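Side-chain contacts in uncharacterized protein (Bacillus cereus, PDB 5F2H), which is of unknown function but has an alpha/beta hydrolase domain and may act as a hydrolase: residues Q46-K51 / M65-E70; E28-I33 / A58-E63; E285-P290 / D301-E306. All coordinates share one frame; numbering follows the deposited sequence.

Contact 1. Residues Q46-K51 / M65-E70; sequences QIYNFK and MHVMKE
Y48 and V67 sit level with each other on two antiparallel helices, and E70, one turn further along from V67, completes the contact. The local axes of 46-51 and 65-70 pass 9.3 Å apart at an angle of 163° between their directions. Helices 44-58 and 61-74 follow directly in the chain, so this is a helical hairpin of the N-terminal domain, consistent with a TPR-like arrangement. V67 is the apolar centre. Its CG1 lies 4.1 Å from CD1 of Y48, reaching the ring at its edge and near its plane, and the same methyl rests 3.9 Å from CB of K51. Beyond that CB the lysine chain runs out extended and leaves the interface. E70 stretches to the far end of the tyrosine: with CG anti to its backbone N (chi1 -179°) and the chain straight beyond, OE2 arrives at the ring edge. The carboxylate is turned 73° from the ring. Y48 OH donates a hydrogen bond to OE2, modelled so short that its exact length is doubtful. F77 and Y79, from loops, also pack on Y48, and K75 lies near both oxygens as a weak partner. The chemistry is thus divided along the tyrosine: a methyl contact beside the ring, then a phenol-to-carboxylate bond of uncertain length; K75 nearby, though only a weak partner, is at least consistent with a charged E70.

Contact 2. Residues E28-I33 / A58-E63; sequences EAYTYI and AGLEEE
L60 supplies the apolar part of this contact by holding CD1 over one face of the Y30 ring, 4.1 Å above the plane and offset toward the rim. The closest ring atom is Y30 CE2, 4.2 Å from L60 CD1, and the two side chains pass at a slant. Y30 gets there because its first torsion (169°) sends the ring away from the backbone N and out from helix 26-37. L54 and A55 of helix 44-58 pack against the same tyrosine, while L27 touches both A58 and L60. The ring so reaches the turn of a helical hairpin, in a domain that probably has a TPR-like build. In that turn G59, with a positive phi of 111°, ends helix 44-58 in a Schellman motif, and L60 follows at once as N-cap of helix 61-74. At the polar end of the tyrosine the contact is again van der Waals: Y30 OH comes 4.2 Å from CB of E63, across the side chain at about a right angle. No hydrogen bond joins the two segments. E63 bends at its second torsion, its carboxylate leading away from 28-33 with its plane 89° from that of the ring.

Contact 3. Residues E285-P290 / D301-E306; sequences EFKVVP and DELLKE
K287 and L303 face each other across 9.4 Å between their CA atoms, and E285 and E306 across 10.5 Å, so segments 285-290 and 301-306 run past one another with reversed residue order. The setting is the alpha/beta hydrolase fold: strand 284-289 is the outermost strand at one end of the six-stranded parallel sheet, and helix 300-313 comes after it in the chain and packs beside it. Backbone hydrogen bonds tie E285, K287 and V289 to the neighbouring strand 254-260. These three residues also turn their CB atoms toward helix 301-306, while F286 packs against F267, T270 and V274 of helix 267-279. The edge strand thus lies between two helices.

Of the side chains, the buried L303 carries the apolar contact. It is met by the aliphatic part of K287, which leaves the strand with a first torsion of -172°, stays extended as far as CE and bends only at the last torsion (chi4 57°). The two chains cross at about a right angle, and P297 from the intervening loop also touches L303. Toward the start of the strand, two carboxylates approach without bonding: OE2 of E285 stands 4.4 Å from OE2 of E306. Such a like-charged neighbour could raise the proton affinity of either group, though E306 OE2 is hydrogen-bonded to the hydroxyl of Y256, on the adjacent strand. K287 NZ, 6.0 Å from OE2 of E306, is too distant for a salt bridge but might temper the negative charge at long range. What K287 does give the helix is hydrocarbon, with L303 CD2 lying 4.0 Å from its CE and 4.1 Å from its CD.

In the fold
Contacts 1 and 2 belong to one small helical domain, their centres about 11 Å apart; both use helix 61-74, and they touch directly where F50 and K51 pack on I33 and Y30. Contact 3 lies in the hydrolase domain, its centre about 69 and 72 Å from the centres of contacts 1 and 2, on the opposite side of the chain's centre. The first two are surface contacts, each centred on a tyrosine beside an aliphatic residue, but only 46-51/65-70 adds a hydrogen bond. Contact 3 is partly buried: a leucine meets a lysine's hydrocarbon, and two carboxylates stand near each other without bonding. It joins helix to sheet edge, whereas the others join helix to helix or to an interhelical turn.

Contact 1. Residues Q46-K51 / M65-E70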
ATOM      1  N   GLN B  46     -19.885 -31.301  13.117  1.00 56.07           N
ATOM      2  CA  GLN B  46     -20.414 -30.554  14.237  1.00 54.03           C
ATOM      3  C   GLN B  46     -21.916 -30.373  14.126  1.00 54.40           C
ATOM      4  O   GLN B  46     -22.624 -30.404  15.133  1.00 49.72           O
ATOM      5  CB  GLN B  46     -19.742 -29.188  14.275  1.00 58.12           C
ATOM      6  CG  GLN B  46     -20.114 -28.292  15.458  1.00 60.58           C
ATOM      7  CD  GLN B  46     -19.748 -28.875  16.821  1.00 55.65           C
ATOM      8  OE1 GLN B  46     -20.121 -30.000  17.147  1.00 49.73           O
ATOM      9  NE2 GLN B  46     -19.122 -28.054  17.666  1.00 56.24           N
ATOM     10  N   ILE B  47     -22.406 -30.159  12.900  1.00 58.80           N
ATOM     11  CA  ILE B  47     -23.845 -30.007  12.667  1.00 59.45           C
ATOM     12  C   ILE B  47     -24.561 -31.325  12.959  1.00 57.62           C
ATOM     13  O   ILE B  47     -25.628 -31.329  13.585  1.00 60.57           O
ATOM     14  CB  ILE B  47     -24.146 -29.511  11.252  1.00 65.67           C
ATOM     15  CG1 ILE B  47     -23.584 -28.100  11.082  1.00 69.60           C
ATOM     16  CG2 ILE B  47     -25.644 -29.452  11.002  1.00 65.71           C
ATOM     17  CD1 ILE B  47     -23.705 -27.571   9.673  1.00 73.61           C
ATOM     18  N   TYR B  48     -23.996 -32.444  12.521  1.00 55.29           N
ATOM     19  CA  TYR B  48     -24.623 -33.738  12.809  1.00 58.73           C
ATOM     20  C   TYR B  48     -24.623 -34.053  14.283  1.00 59.55           C
ATOM     21  O   TYR B  48     -25.593 -34.617  14.784  1.00 64.17           O
ATOM     22  CB  TYR B  48     -23.973 -34.910  12.066  1.00 60.53           C
ATOM     23  CG  TYR B  48     -24.321 -34.993  10.599  1.00 65.63           C
ATOM     24  CD1 TYR B  48     -25.508 -35.580  10.194  1.00 69.54           C
ATOM     25  CD2 TYR B  48     -23.449 -34.548   9.621  1.00 68.19           C
ATOM     26  CE1 TYR B  48     -25.832 -35.696   8.862  1.00 75.10           C
ATOM     27  CE2 TYR B  48     -23.767 -34.654   8.277  1.00 73.73           C
ATOM     28  CZ  TYR B  48     -24.954 -35.237   7.904  1.00 77.25           C
ATOM     29  OH  TYR B  48     -25.288 -35.350   6.575  1.00 82.90           O
ATOM     30  N   ASN B  49     -23.530 -33.728  14.973  1.00 58.67           N
ATOM     31  CA  ASN B  49     -23.441 -34.011  16.384  1.00 58.39           C
ATOM     32  C   ASN B  49     -24.613 -33.313  17.010  1.00 62.22           C
ATOM     33  O   ASN B  49     -25.407 -33.947  17.702  1.00 66.65           O
ATOM     34  CB  ASN B  49     -22.115 -33.547  16.976  1.00 59.48           C
ATOM     35  CG  ASN B  49     -21.961 -33.924  18.437  1.00 61.40           C
ATOM     36  OD1 ASN B  49     -22.726 -34.721  18.984  1.00 57.21           O
ATOM     37  ND2 ASN B  49     -20.936 -33.385  19.066  1.00 66.02           N
ATOM     38  N   PHE B  50     -24.763 -32.019  16.740  1.00 65.48           N
ATOM     39  CA  PHE B  50     -25.914 -31.288  17.296  1.00 69.46           C
ATOM     40  C   PHE B  50     -27.244 -31.969  16.996  1.00 69.31           C
ATOM     41  O   PHE B  50     -28.065 -32.164  17.902  1.00 70.10           O
ATOM     42  CB  PHE B  50     -25.942 -29.835  16.846  1.00 71.21           C
ATOM     43  CG  PHE B  50     -25.072 -28.917  17.671  1.00 73.88           C
ATOM     44  CD1 PHE B  50     -23.688 -28.959  17.595  1.00 76.74           C
ATOM     45  CD2 PHE B  50     -25.654 -27.937  18.457  1.00 75.93           C
ATOM     46  CE1 PHE B  50     -22.902 -28.104  18.359  1.00 76.51           C
ATOM     47  CE2 PHE B  50     -24.873 -27.070  19.202  1.00 79.12           C
ATOM     48  CZ  PHE B  50     -23.494 -27.160  19.161  1.00 74.10           C
ATOM     49  N   LYS B  51     -27.431 -32.397  15.755  1.00 68.37           N
ATOM     50  CA  LYS B  51     -28.689 -33.050  15.394  1.00 72.10           C
ATOM     51  C   LYS B  51     -29.014 -34.317  16.178  1.00 69.83           C
ATOM     52  O   LYS B  51     -30.060 -34.387  16.825  1.00 73.40           O
ATOM     53  CB  LYS B  51     -28.788 -33.317  13.888  1.00 72.93           C
ATOM     54  CG  LYS B  51     -28.902 -32.061  13.049  1.00 73.06           C
ATOM     55  CD  LYS B  51     -29.027 -32.372  11.572  1.00 78.65           C
ATOM     56  CE  LYS B  51     -29.162 -31.077  10.774  1.00 85.43           C
ATOM     57  NZ  LYS B  51     -29.411 -31.284   9.319  1.00 86.47           N
HETATM   58  N   MSE B  65     -30.541 -42.419  15.864  1.00 74.68           N
HETATM   59  CA  MSE B  65     -29.739 -43.523  15.307  1.00 78.64           C
HETATM   60  C   MSE B  65     -29.388 -43.371  13.850  1.00 82.40           C
HETATM   61  O   MSE B  65     -28.225 -43.585  13.502  1.00 78.75           O
HETATM   62  CB  MSE B  65     -30.356 -44.897  15.540  1.00 81.63           C
HETATM   63  CG  MSE B  65     -29.963 -45.470  16.901  1.00 82.12           C
HETATM   64 SE   MSE B  65     -28.094 -45.070  17.328  0.82 85.60          SE
HETATM   65  CE  MSE B  65     -27.333 -46.739  16.625  1.00 89.69           C
ATOM     66  N   HIS B  66     -30.351 -43.039  12.980  1.00 86.47           N
ATOM     67  CA  HIS B  66     -30.023 -42.865  11.551  1.00 93.60           C
ATOM     68  C   HIS B  66     -29.234 -41.566  11.285  1.00 90.54           C
ATOM     69  O   HIS B  66     -28.459 -41.481  10.331  1.00 96.05           O
ATOM     70  CB  HIS B  66     -31.198 -43.090  10.601  1.00109.34           C
ATOM     71  CG  HIS B  66     -32.433 -42.340  10.959  1.00126.43           C
ATOM     72  ND1 HIS B  66     -33.516 -42.938  11.567  1.00132.28           N
ATOM     73  CD2 HIS B  66     -32.750 -41.032  10.821  1.00141.65           C
ATOM     74  CE1 HIS B  66     -34.461 -42.035  11.759  1.00143.53           C
ATOM     75  NE2 HIS B  66     -34.018 -40.869  11.324  1.00150.92           N
ATOM     76  N   VAL B  67     -29.387 -40.569  12.155  1.00 85.20           N
ATOM     77  CA  VAL B  67     -28.637 -39.325  12.014  1.00 77.57           C
ATOM     78  C   VAL B  67     -27.194 -39.724  12.274  1.00 73.60           C
ATOM     79  O   VAL B  67     -26.311 -39.442  11.480  1.00 72.44           O
ATOM     80  CB  VAL B  67     -29.080 -38.252  13.023  1.00 76.97           C
ATOM     81  CG1 VAL B  67     -28.218 -37.001  12.911  1.00 75.87           C
ATOM     82  CG2 VAL B  67     -30.528 -37.881  12.804  1.00 78.52           C
HETATM   83  N   MSE B  68     -26.989 -40.428  13.383  1.00 74.03           N
HETATM   84  CA  MSE B  68     -25.679 -40.915  13.787  1.00 72.63           C
HETATM   85  C   MSE B  68     -25.111 -41.753  12.680  1.00 74.37           C
HETATM   86  O   MSE B  68     -24.028 -41.454  12.172  1.00 77.71           O
HETATM   87  CB  MSE B  68     -25.840 -41.690  15.089  1.00 73.61           C
HETATM   88  CG  MSE B  68     -24.542 -41.735  15.870  1.00 79.56           C
HETATM   89 SE   MSE B  68     -24.908 -42.071  17.773  0.81 86.03          SE
HETATM   90  CE  MSE B  68     -23.064 -41.813  18.411  1.00 81.31           C
ATOM     91  N   LYS B  69     -25.848 -42.778  12.251  1.00 77.20           N
ATOM     92  CA  LYS B  69     -25.385 -43.653  11.156  1.00 79.69           C
ATOM     93  C   LYS B  69     -24.889 -42.877   9.965  1.00 75.50           C
ATOM     94  O   LYS B  69     -23.797 -43.114   9.474  1.00 73.36           O
ATOM     95  CB  LYS B  69     -26.489 -44.580  10.645  1.00 86.76           C
ATOM     96  CG  LYS B  69     -26.917 -45.692  11.580  1.00 92.82           C
ATOM     97  CD  LYS B  69     -28.029 -46.525  10.955  1.00100.82           C
ATOM     98  CE  LYS B  69     -28.408 -47.698  11.848  1.00105.83           C
ATOM     99  NZ  LYS B  69     -29.522 -48.503  11.277  1.00113.53           N
ATOM    100  N   GLU B  70     -25.701 -41.957   9.487  1.00 74.53           N
ATOM    101  CA  GLU B  70     -25.306 -41.181   8.333  1.00 81.52           C
ATOM    102  C   GLU B  70     -23.937 -40.549   8.562  1.00 82.07           C
ATOM    103  O   GLU B  70     -22.962 -40.873   7.877  1.00 89.42           O
ATOM    104  CB  GLU B  70     -26.365 -40.129   8.028  1.00 82.54           C
ATOM    105  CG  GLU B  70     -26.052 -39.272   6.824  1.00 85.84           C
ATOM    106  CD  GLU B  70     -27.171 -38.283   6.525  1.00 89.51           C
ATOM    107  OE1 GLU B  70     -28.345 -38.690   6.633  1.00 93.00           O
ATOM    108  OE2 GLU B  70     -26.891 -37.120   6.136  1.00 85.90           O
TER

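Contact 2. Residues E28-I33 / A58-E63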
ATOM      1  N   GLU B  28     -37.653 -28.791  20.636  1.00 87.03           N
ATOM      2  CA  GLU B  28     -37.832 -27.581  19.851  1.00 94.26           C
ATOM      3  C   GLU B  28     -36.530 -27.187  19.198  1.00 90.17           C
ATOM      4  O   GLU B  28     -36.508 -26.789  18.028  1.00 88.34           O
ATOM      5  CB  GLU B  28     -38.371 -26.443  20.729  1.00100.55           C
ATOM      6  CG  GLU B  28     -39.750 -26.704  21.340  1.00107.30           C
ATOM      7  CD  GLU B  28     -39.752 -27.851  22.346  1.00109.86           C
ATOM      8  OE1 GLU B  28     -38.655 -28.287  22.779  1.00106.52           O
ATOM      9  OE2 GLU B  28     -40.850 -28.311  22.729  1.00115.29           O
ATOM     10  N   ALA B  29     -35.446 -27.324  19.956  1.00 83.18           N
ATOM     11  CA  ALA B  29     -34.122 -26.992  19.457  1.00 81.15           C
ATOM     12  C   ALA B  29     -33.755 -27.923  18.302  1.00 81.12           C
ATOM     13  O   ALA B  29     -33.099 -27.504  17.347  1.00 76.42           O
ATOM     14  CB  ALA B  29     -33.094 -27.080  20.577  1.00 81.97           C
ATOM     15  N   TYR B  30     -34.158 -29.192  18.410  1.00 82.27           N
ATOM     16  CA  TYR B  30     -33.911 -30.187  17.362  1.00 80.96           C
ATOM     17  C   TYR B  30     -34.697 -29.751  16.130  1.00 77.90           C
ATOM     18  O   TYR B  30     -34.189 -29.728  15.005  1.00 73.61           O
ATOM     19  CB  TYR B  30     -34.362 -31.585  17.813  1.00 85.45           C
ATOM     20  CG  TYR B  30     -34.372 -32.582  16.683  1.00 85.16           C
ATOM     21  CD1 TYR B  30     -33.251 -33.329  16.380  1.00 79.26           C
ATOM     22  CD2 TYR B  30     -35.499 -32.723  15.875  1.00 84.41           C
ATOM     23  CE1 TYR B  30     -33.253 -34.201  15.313  1.00 79.92           C
ATOM     24  CE2 TYR B  30     -35.510 -33.605  14.816  1.00 84.71           C
ATOM     25  CZ  TYR B  30     -34.383 -34.336  14.540  1.00 81.99           C
ATOM     26  OH  TYR B  30     -34.394 -35.209  13.488  1.00 83.49           O
ATOM     27  N   THR B  31     -35.953 -29.411  16.362  1.00 77.78           N
ATOM     28  CA  THR B  31     -36.803 -28.929  15.295  1.00 77.75           C
ATOM     29  C   THR B  31     -36.191 -27.665  14.695  1.00 78.27           C
ATOM     30  O   THR B  31     -36.232 -27.490  13.486  1.00 83.39           O
ATOM     31  CB  THR B  31     -38.212 -28.610  15.808  1.00 78.10           C
ATOM     32  OG1 THR B  31     -38.857 -29.815  16.241  1.00 74.18           O
ATOM     33  CG2 THR B  31     -39.045 -27.982  14.715  1.00 84.67           C
ATOM     34  N   TYR B  32     -35.600 -26.799  15.519  1.00 75.98           N
ATOM     35  CA  TYR B  32     -35.018 -25.552  14.996  1.00 79.71           C
ATOM     36  C   TYR B  32     -33.888 -25.798  14.013  1.00 78.45           C
ATOM     37  O   TYR B  32     -33.921 -25.323  12.872  1.00 81.12           O
ATOM     38  CB  TYR B  32     -34.501 -24.630  16.121  1.00 79.01           C
ATOM     39  CG  TYR B  32     -33.946 -23.286  15.613  1.00 79.45           C
ATOM     40  CD1 TYR B  32     -32.611 -23.151  15.209  1.00 80.21           C
ATOM     41  CD2 TYR B  32     -34.754 -22.158  15.536  1.00 80.87           C
ATOM     42  CE1 TYR B  32     -32.107 -21.937  14.752  1.00 78.79           C
ATOM     43  CE2 TYR B  32     -34.262 -20.945  15.075  1.00 81.44           C
ATOM     44  CZ  TYR B  32     -32.946 -20.840  14.674  1.00 81.64           C
ATOM     45  OH  TYR B  32     -32.456 -19.635  14.203  1.00 84.17           O
ATOM     46  N   ILE B  33     -32.885 -26.540  14.464  1.00 74.83           N
ATOM     47  CA  ILE B  33     -31.732 -26.828  13.625  1.00 73.05           C
ATOM     48  C   ILE B  33     -32.102 -27.596  12.362  1.00 73.42           C
ATOM     49  O   ILE B  33     -31.451 -27.410  11.335  1.00 69.71           O
ATOM     50  CB  ILE B  33     -30.630 -27.581  14.400  1.00 70.37           C
ATOM     51  CG1 ILE B  33     -29.310 -27.573  13.618  1.00 70.13           C
ATOM     52  CG2 ILE B  33     -31.072 -28.989  14.750  1.00 70.54           C
ATOM     53  CD1 ILE B  33     -28.138 -28.138  14.394  1.00 68.55           C
ATOM     54  N   ALA B  58     -34.100 -35.293  23.295  1.00 69.07           N
ATOM     55  CA  ALA B  58     -35.551 -35.116  23.209  1.00 75.76           C
ATOM     56  C   ALA B  58     -36.357 -36.415  23.378  1.00 74.49           C
ATOM     57  O   ALA B  58     -37.539 -36.374  23.733  1.00 76.23           O
ATOM     58  CB  ALA B  58     -35.920 -34.452  21.886  1.00 78.94           C
ATOM     59  N   GLY B  59     -35.746 -37.553  23.078  1.00 72.57           N
ATOM     60  CA  GLY B  59     -36.414 -38.842  23.210  1.00 73.87           C
ATOM     61  C   GLY B  59     -36.679 -39.490  21.878  1.00 77.62           C
ATOM     62  O   GLY B  59     -37.347 -40.513  21.814  1.00 84.57           O
ATOM     63  N   LEU B  60     -36.181 -38.880  20.804  1.00 80.81           N
ATOM     64  CA  LEU B  60     -36.364 -39.389  19.446  1.00 77.91           C
ATOM     65  C   LEU B  60     -35.178 -40.271  19.164  1.00 74.23           C
ATOM     66  O   LEU B  60     -34.293 -39.934  18.385  1.00 70.33           O
ATOM     67  CB  LEU B  60     -36.377 -38.235  18.460  1.00 81.31           C
ATOM     68  CG  LEU B  60     -37.433 -37.184  18.705  1.00 84.58           C
ATOM     69  CD1 LEU B  60     -37.312 -36.103  17.641  1.00 88.45           C
ATOM     70  CD2 LEU B  60     -38.798 -37.847  18.662  1.00 91.16           C
ATOM     71  N   GLU B  61     -35.187 -41.412  19.824  1.00 76.64           N
ATOM     72  CA  GLU B  61     -34.116 -42.379  19.743  1.00 80.50           C
ATOM     73  C   GLU B  61     -33.871 -42.897  18.336  1.00 76.66           C
ATOM     74  O   GLU B  61     -32.718 -42.954  17.887  1.00 73.09           O
ATOM     75  CB  GLU B  61     -34.431 -43.530  20.691  1.00 87.33           C
ATOM     76  CG  GLU B  61     -34.624 -43.082  22.134  1.00 88.77           C
ATOM     77  CD  GLU B  61     -35.057 -44.212  23.038  1.00 96.31           C
ATOM     78  OE1 GLU B  61     -35.157 -45.370  22.567  1.00 95.48           O
ATOM     79  OE2 GLU B  61     -35.321 -43.928  24.223  1.00105.03           O
ATOM     80  N   GLU B  62     -34.952 -43.269  17.654  1.00 78.21           N
ATOM     81  CA  GLU B  62     -34.872 -43.781  16.278  1.00 77.99           C
ATOM     82  C   GLU B  62     -34.297 -42.734  15.317  1.00 75.06           C
ATOM     83  O   GLU B  62     -33.370 -43.012  14.547  1.00 71.82           O
ATOM     84  CB  GLU B  62     -36.235 -44.318  15.817  1.00 81.17           C
ATOM     85  CG  GLU B  62     -36.645 -45.586  16.557  1.00 84.02           C
ATOM     86  CD  GLU B  62     -38.040 -46.079  16.200  1.00 90.45           C
ATOM     87  OE1 GLU B  62     -38.892 -45.255  15.788  1.00 96.22           O
ATOM     88  OE2 GLU B  62     -38.306 -47.290  16.384  1.00 90.40           O
ATOM     89  N   GLU B  63     -34.800 -41.516  15.411  1.00 76.31           N
ATOM     90  CA  GLU B  63     -34.304 -40.443  14.568  1.00 80.73           C
ATOM     91  C   GLU B  63     -32.800 -40.338  14.782  1.00 76.99           C
ATOM     92  O   GLU B  63     -32.024 -40.453  13.833  1.00 77.19           O
ATOM     93  CB  GLU B  63     -34.997 -39.105  14.882  1.00 84.57           C
ATOM     94  CG  GLU B  63     -36.484 -39.052  14.543  1.00 91.96           C
ATOM     95  CD  GLU B  63     -37.351 -40.067  15.281  1.00 96.89           C
ATOM     96  OE1 GLU B  63     -36.859 -40.774  16.187  1.00 95.07           O
ATOM     97  OE2 GLU B  63     -38.554 -40.162  14.945  1.00107.45           O
TER

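Contact 3. Residues E285-P290 / D301-E306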
ATOM      1  N   GLU B 285      -7.042  22.953  -7.659  1.00 97.55           N
ATOM      2  CA  GLU B 285      -6.567  23.923  -6.690  1.00100.39           C
ATOM      3  C   GLU B 285      -5.283  24.593  -7.175  1.00 93.84           C
ATOM      4  O   GLU B 285      -4.264  23.942  -7.366  1.00 92.86           O
ATOM      5  CB  GLU B 285      -6.391  23.262  -5.328  1.00109.14           C
ATOM      6  CG  GLU B 285      -5.932  24.212  -4.239  1.00119.76           C
ATOM      7  CD  GLU B 285      -5.972  23.577  -2.868  1.00127.78           C
ATOM      8  OE1 GLU B 285      -6.816  22.676  -2.654  1.00130.56           O
ATOM      9  OE2 GLU B 285      -5.197  24.019  -1.994  1.00138.58           O
ATOM     10  N   PHE B 286      -5.356  25.903  -7.387  1.00 92.68           N
ATOM     11  CA  PHE B 286      -4.225  26.692  -7.865  1.00 88.22           C
ATOM     12  C   PHE B 286      -3.584  27.435  -6.729  1.00 89.27           C
ATOM     13  O   PHE B 286      -4.270  28.029  -5.897  1.00 94.48           O
ATOM     14  CB  PHE B 286      -4.680  27.649  -8.958  1.00 87.56           C
ATOM     15  CG  PHE B 286      -3.629  28.610  -9.414  1.00 85.98           C
ATOM     16  CD1 PHE B 286      -2.378  28.157  -9.816  1.00 82.88           C
ATOM     17  CD2 PHE B 286      -3.958  29.938  -9.647  1.00 87.80           C
ATOM     18  CE1 PHE B 286      -1.425  29.038 -10.299  1.00 82.02           C
ATOM     19  CE2 PHE B 286      -3.021  30.823 -10.153  1.00 87.78           C
ATOM     20  CZ  PHE B 286      -1.749  30.372 -10.476  1.00 86.36           C
ATOM     21  N   LYS B 287      -2.259  27.403  -6.699  1.00 87.78           N
ATOM     22  CA  LYS B 287      -1.545  28.056  -5.644  1.00 88.51           C
ATOM     23  C   LYS B 287      -0.430  28.915  -6.188  1.00 84.35           C
ATOM     24  O   LYS B 287       0.487  28.441  -6.845  1.00 81.40           O
ATOM     25  CB  LYS B 287      -1.033  27.013  -4.655  1.00 94.50           C
ATOM     26  CG  LYS B 287      -0.444  27.631  -3.403  1.00104.09           C
ATOM     27  CD  LYS B 287      -0.229  26.600  -2.310  1.00106.63           C
ATOM     28  CE  LYS B 287       0.301  27.252  -1.043  1.00107.97           C
ATOM     29  NZ  LYS B 287      -0.587  28.333  -0.535  1.00111.91           N
ATOM     30  N   VAL B 288      -0.537  30.204  -5.926  1.00 87.52           N
ATOM     31  CA  VAL B 288       0.460  31.153  -6.365  1.00 90.16           C
ATOM     32  C   VAL B 288       1.432  31.351  -5.211  1.00 95.43           C
ATOM     33  O   VAL B 288       1.012  31.611  -4.080  1.00101.87           O
ATOM     34  CB  VAL B 288      -0.184  32.505  -6.695  1.00 91.29           C
ATOM     35  CG1 VAL B 288       0.875  33.526  -7.085  1.00 90.56           C
ATOM     36  CG2 VAL B 288      -1.212  32.327  -7.802  1.00 92.36           C
ATOM     37  N   VAL B 289       2.722  31.205  -5.472  1.00 90.77           N
ATOM     38  CA  VAL B 289       3.694  31.393  -4.420  1.00 89.17           C
ATOM     39  C   VAL B 289       4.297  32.762  -4.642  1.00 89.21           C
ATOM     40  O   VAL B 289       4.823  33.050  -5.710  1.00 85.27           O
ATOM     41  CB  VAL B 289       4.770  30.295  -4.405  1.00 89.55           C
ATOM     42  CG1 VAL B 289       5.761  30.522  -3.266  1.00 89.45           C
ATOM     43  CG2 VAL B 289       4.110  28.931  -4.254  1.00 89.24           C
ATOM     44  N   PRO B 290       4.199  33.625  -3.629  1.00 96.50           N
ATOM     45  CA  PRO B 290       4.744  34.964  -3.778  1.00 98.79           C
ATOM     46  C   PRO B 290       6.266  35.016  -3.963  1.00 98.48           C
ATOM     47  O   PRO B 290       6.989  34.125  -3.499  1.00101.06           O
ATOM     48  CB  PRO B 290       4.325  35.661  -2.478  1.00102.14           C
ATOM     49  CG  PRO B 290       4.032  34.568  -1.509  1.00101.32           C
ATOM     50  CD  PRO B 290       3.537  33.426  -2.326  1.00 98.40           C
ATOM     51  N   ASP B 301       8.305  20.066  -1.521  1.00 83.36           N
ATOM     52  CA  ASP B 301       8.028  18.688  -1.094  1.00 84.65           C
ATOM     53  C   ASP B 301       6.822  18.643  -0.139  1.00 87.11           C
ATOM     54  O   ASP B 301       6.167  17.595  -0.000  1.00 84.90           O
ATOM     55  CB  ASP B 301       9.277  17.984  -0.536  1.00 90.49           C
ATOM     56  CG  ASP B 301       9.901  18.713   0.638  1.00 99.99           C
ATOM     57  OD1 ASP B 301       9.403  19.795   1.025  1.00106.81           O
ATOM     58  OD2 ASP B 301      10.923  18.214   1.159  1.00105.35           O
ATOM     59  N   GLU B 302       6.534  19.783   0.499  1.00 86.58           N
ATOM     60  CA  GLU B 302       5.388  19.916   1.396  1.00 89.70           C
ATOM     61  C   GLU B 302       4.125  20.100   0.577  1.00 87.87           C
ATOM     62  O   GLU B 302       3.067  19.600   0.944  1.00 88.75           O
ATOM     63  CB  GLU B 302       5.561  21.081   2.372  1.00 95.06           C
ATOM     64  CG  GLU B 302       6.617  20.829   3.425  1.00102.29           C
ATOM     65  CD  GLU B 302       6.258  19.659   4.339  1.00109.91           C
ATOM     66  OE1 GLU B 302       5.134  19.113   4.228  1.00114.12           O
ATOM     67  OE2 GLU B 302       7.093  19.290   5.194  1.00108.45           O
ATOM     68  N   LEU B 303       4.233  20.832  -0.528  1.00 86.97           N
ATOM     69  CA  LEU B 303       3.089  21.036  -1.398  1.00 82.97           C
ATOM     70  C   LEU B 303       2.726  19.690  -1.980  1.00 79.26           C
ATOM     71  O   LEU B 303       1.544  19.365  -2.057  1.00 79.08           O
ATOM     72  CB  LEU B 303       3.381  22.036  -2.505  1.00 82.50           C
ATOM     73  CG  LEU B 303       3.792  23.435  -2.035  1.00 87.62           C
ATOM     74  CD1 LEU B 303       4.059  24.326  -3.238  1.00 84.70           C
ATOM     75  CD2 LEU B 303       2.738  24.057  -1.129  1.00 89.66           C
ATOM     76  N   LEU B 304       3.734  18.905  -2.382  1.00 77.08           N
ATOM     77  CA  LEU B 304       3.480  17.558  -2.924  1.00 79.23           C
ATOM     78  C   LEU B 304       2.684  16.701  -1.954  1.00 83.97           C
ATOM     79  O   LEU B 304       1.901  15.851  -2.383  1.00 88.00           O
ATOM     80  CB  LEU B 304       4.757  16.811  -3.284  1.00 76.61           C
ATOM     81  CG  LEU B 304       5.529  17.153  -4.546  1.00 74.05           C
ATOM     82  CD1 LEU B 304       6.816  16.344  -4.619  1.00 72.85           C
ATOM     83  CD2 LEU B 304       4.655  16.839  -5.746  1.00 74.83           C
ATOM     84  N   LYS B 305       2.913  16.892  -0.656  1.00 86.50           N
ATOM     85  CA  LYS B 305       2.182  16.136   0.349  1.00 90.63           C
ATOM     86  C   LYS B 305       0.696  16.507   0.220  1.00 91.08           C
ATOM     87  O   LYS B 305      -0.145  15.622   0.034  1.00 91.07           O
ATOM     88  CB  LYS B 305       2.725  16.413   1.749  1.00 92.79           C
ATOM     89  CG  LYS B 305       2.084  15.564   2.831  1.00 97.96           C
ATOM     90  CD  LYS B 305       2.755  15.704   4.187  1.00102.13           C
ATOM     91  CE  LYS B 305       4.181  15.170   4.152  1.00103.90           C
ATOM     92  NZ  LYS B 305       4.822  15.211   5.494  1.00108.69           N
ATOM     93  N   GLU B 306       0.383  17.805   0.291  1.00 90.63           N
ATOM     94  CA  GLU B 306      -1.006  18.277   0.139  1.00 88.73           C
ATOM     95  C   GLU B 306      -1.630  17.790  -1.159  1.00 81.10           C
ATOM     96  O   GLU B 306      -2.730  17.270  -1.175  1.00 78.07           O
ATOM     97  CB  GLU B 306      -1.122  19.802   0.061  1.00 91.49           C
ATOM     98  CG  GLU B 306      -0.995  20.621   1.325  1.00 96.59           C
ATOM     99  CD  GLU B 306      -1.347  22.088   1.054  1.00100.05           C
ATOM    100  OE1 GLU B 306      -1.474  22.885   2.014  1.00104.16           O
ATOM    101  OE2 GLU B 306      -1.560  22.441  -0.132  1.00100.68           O
TER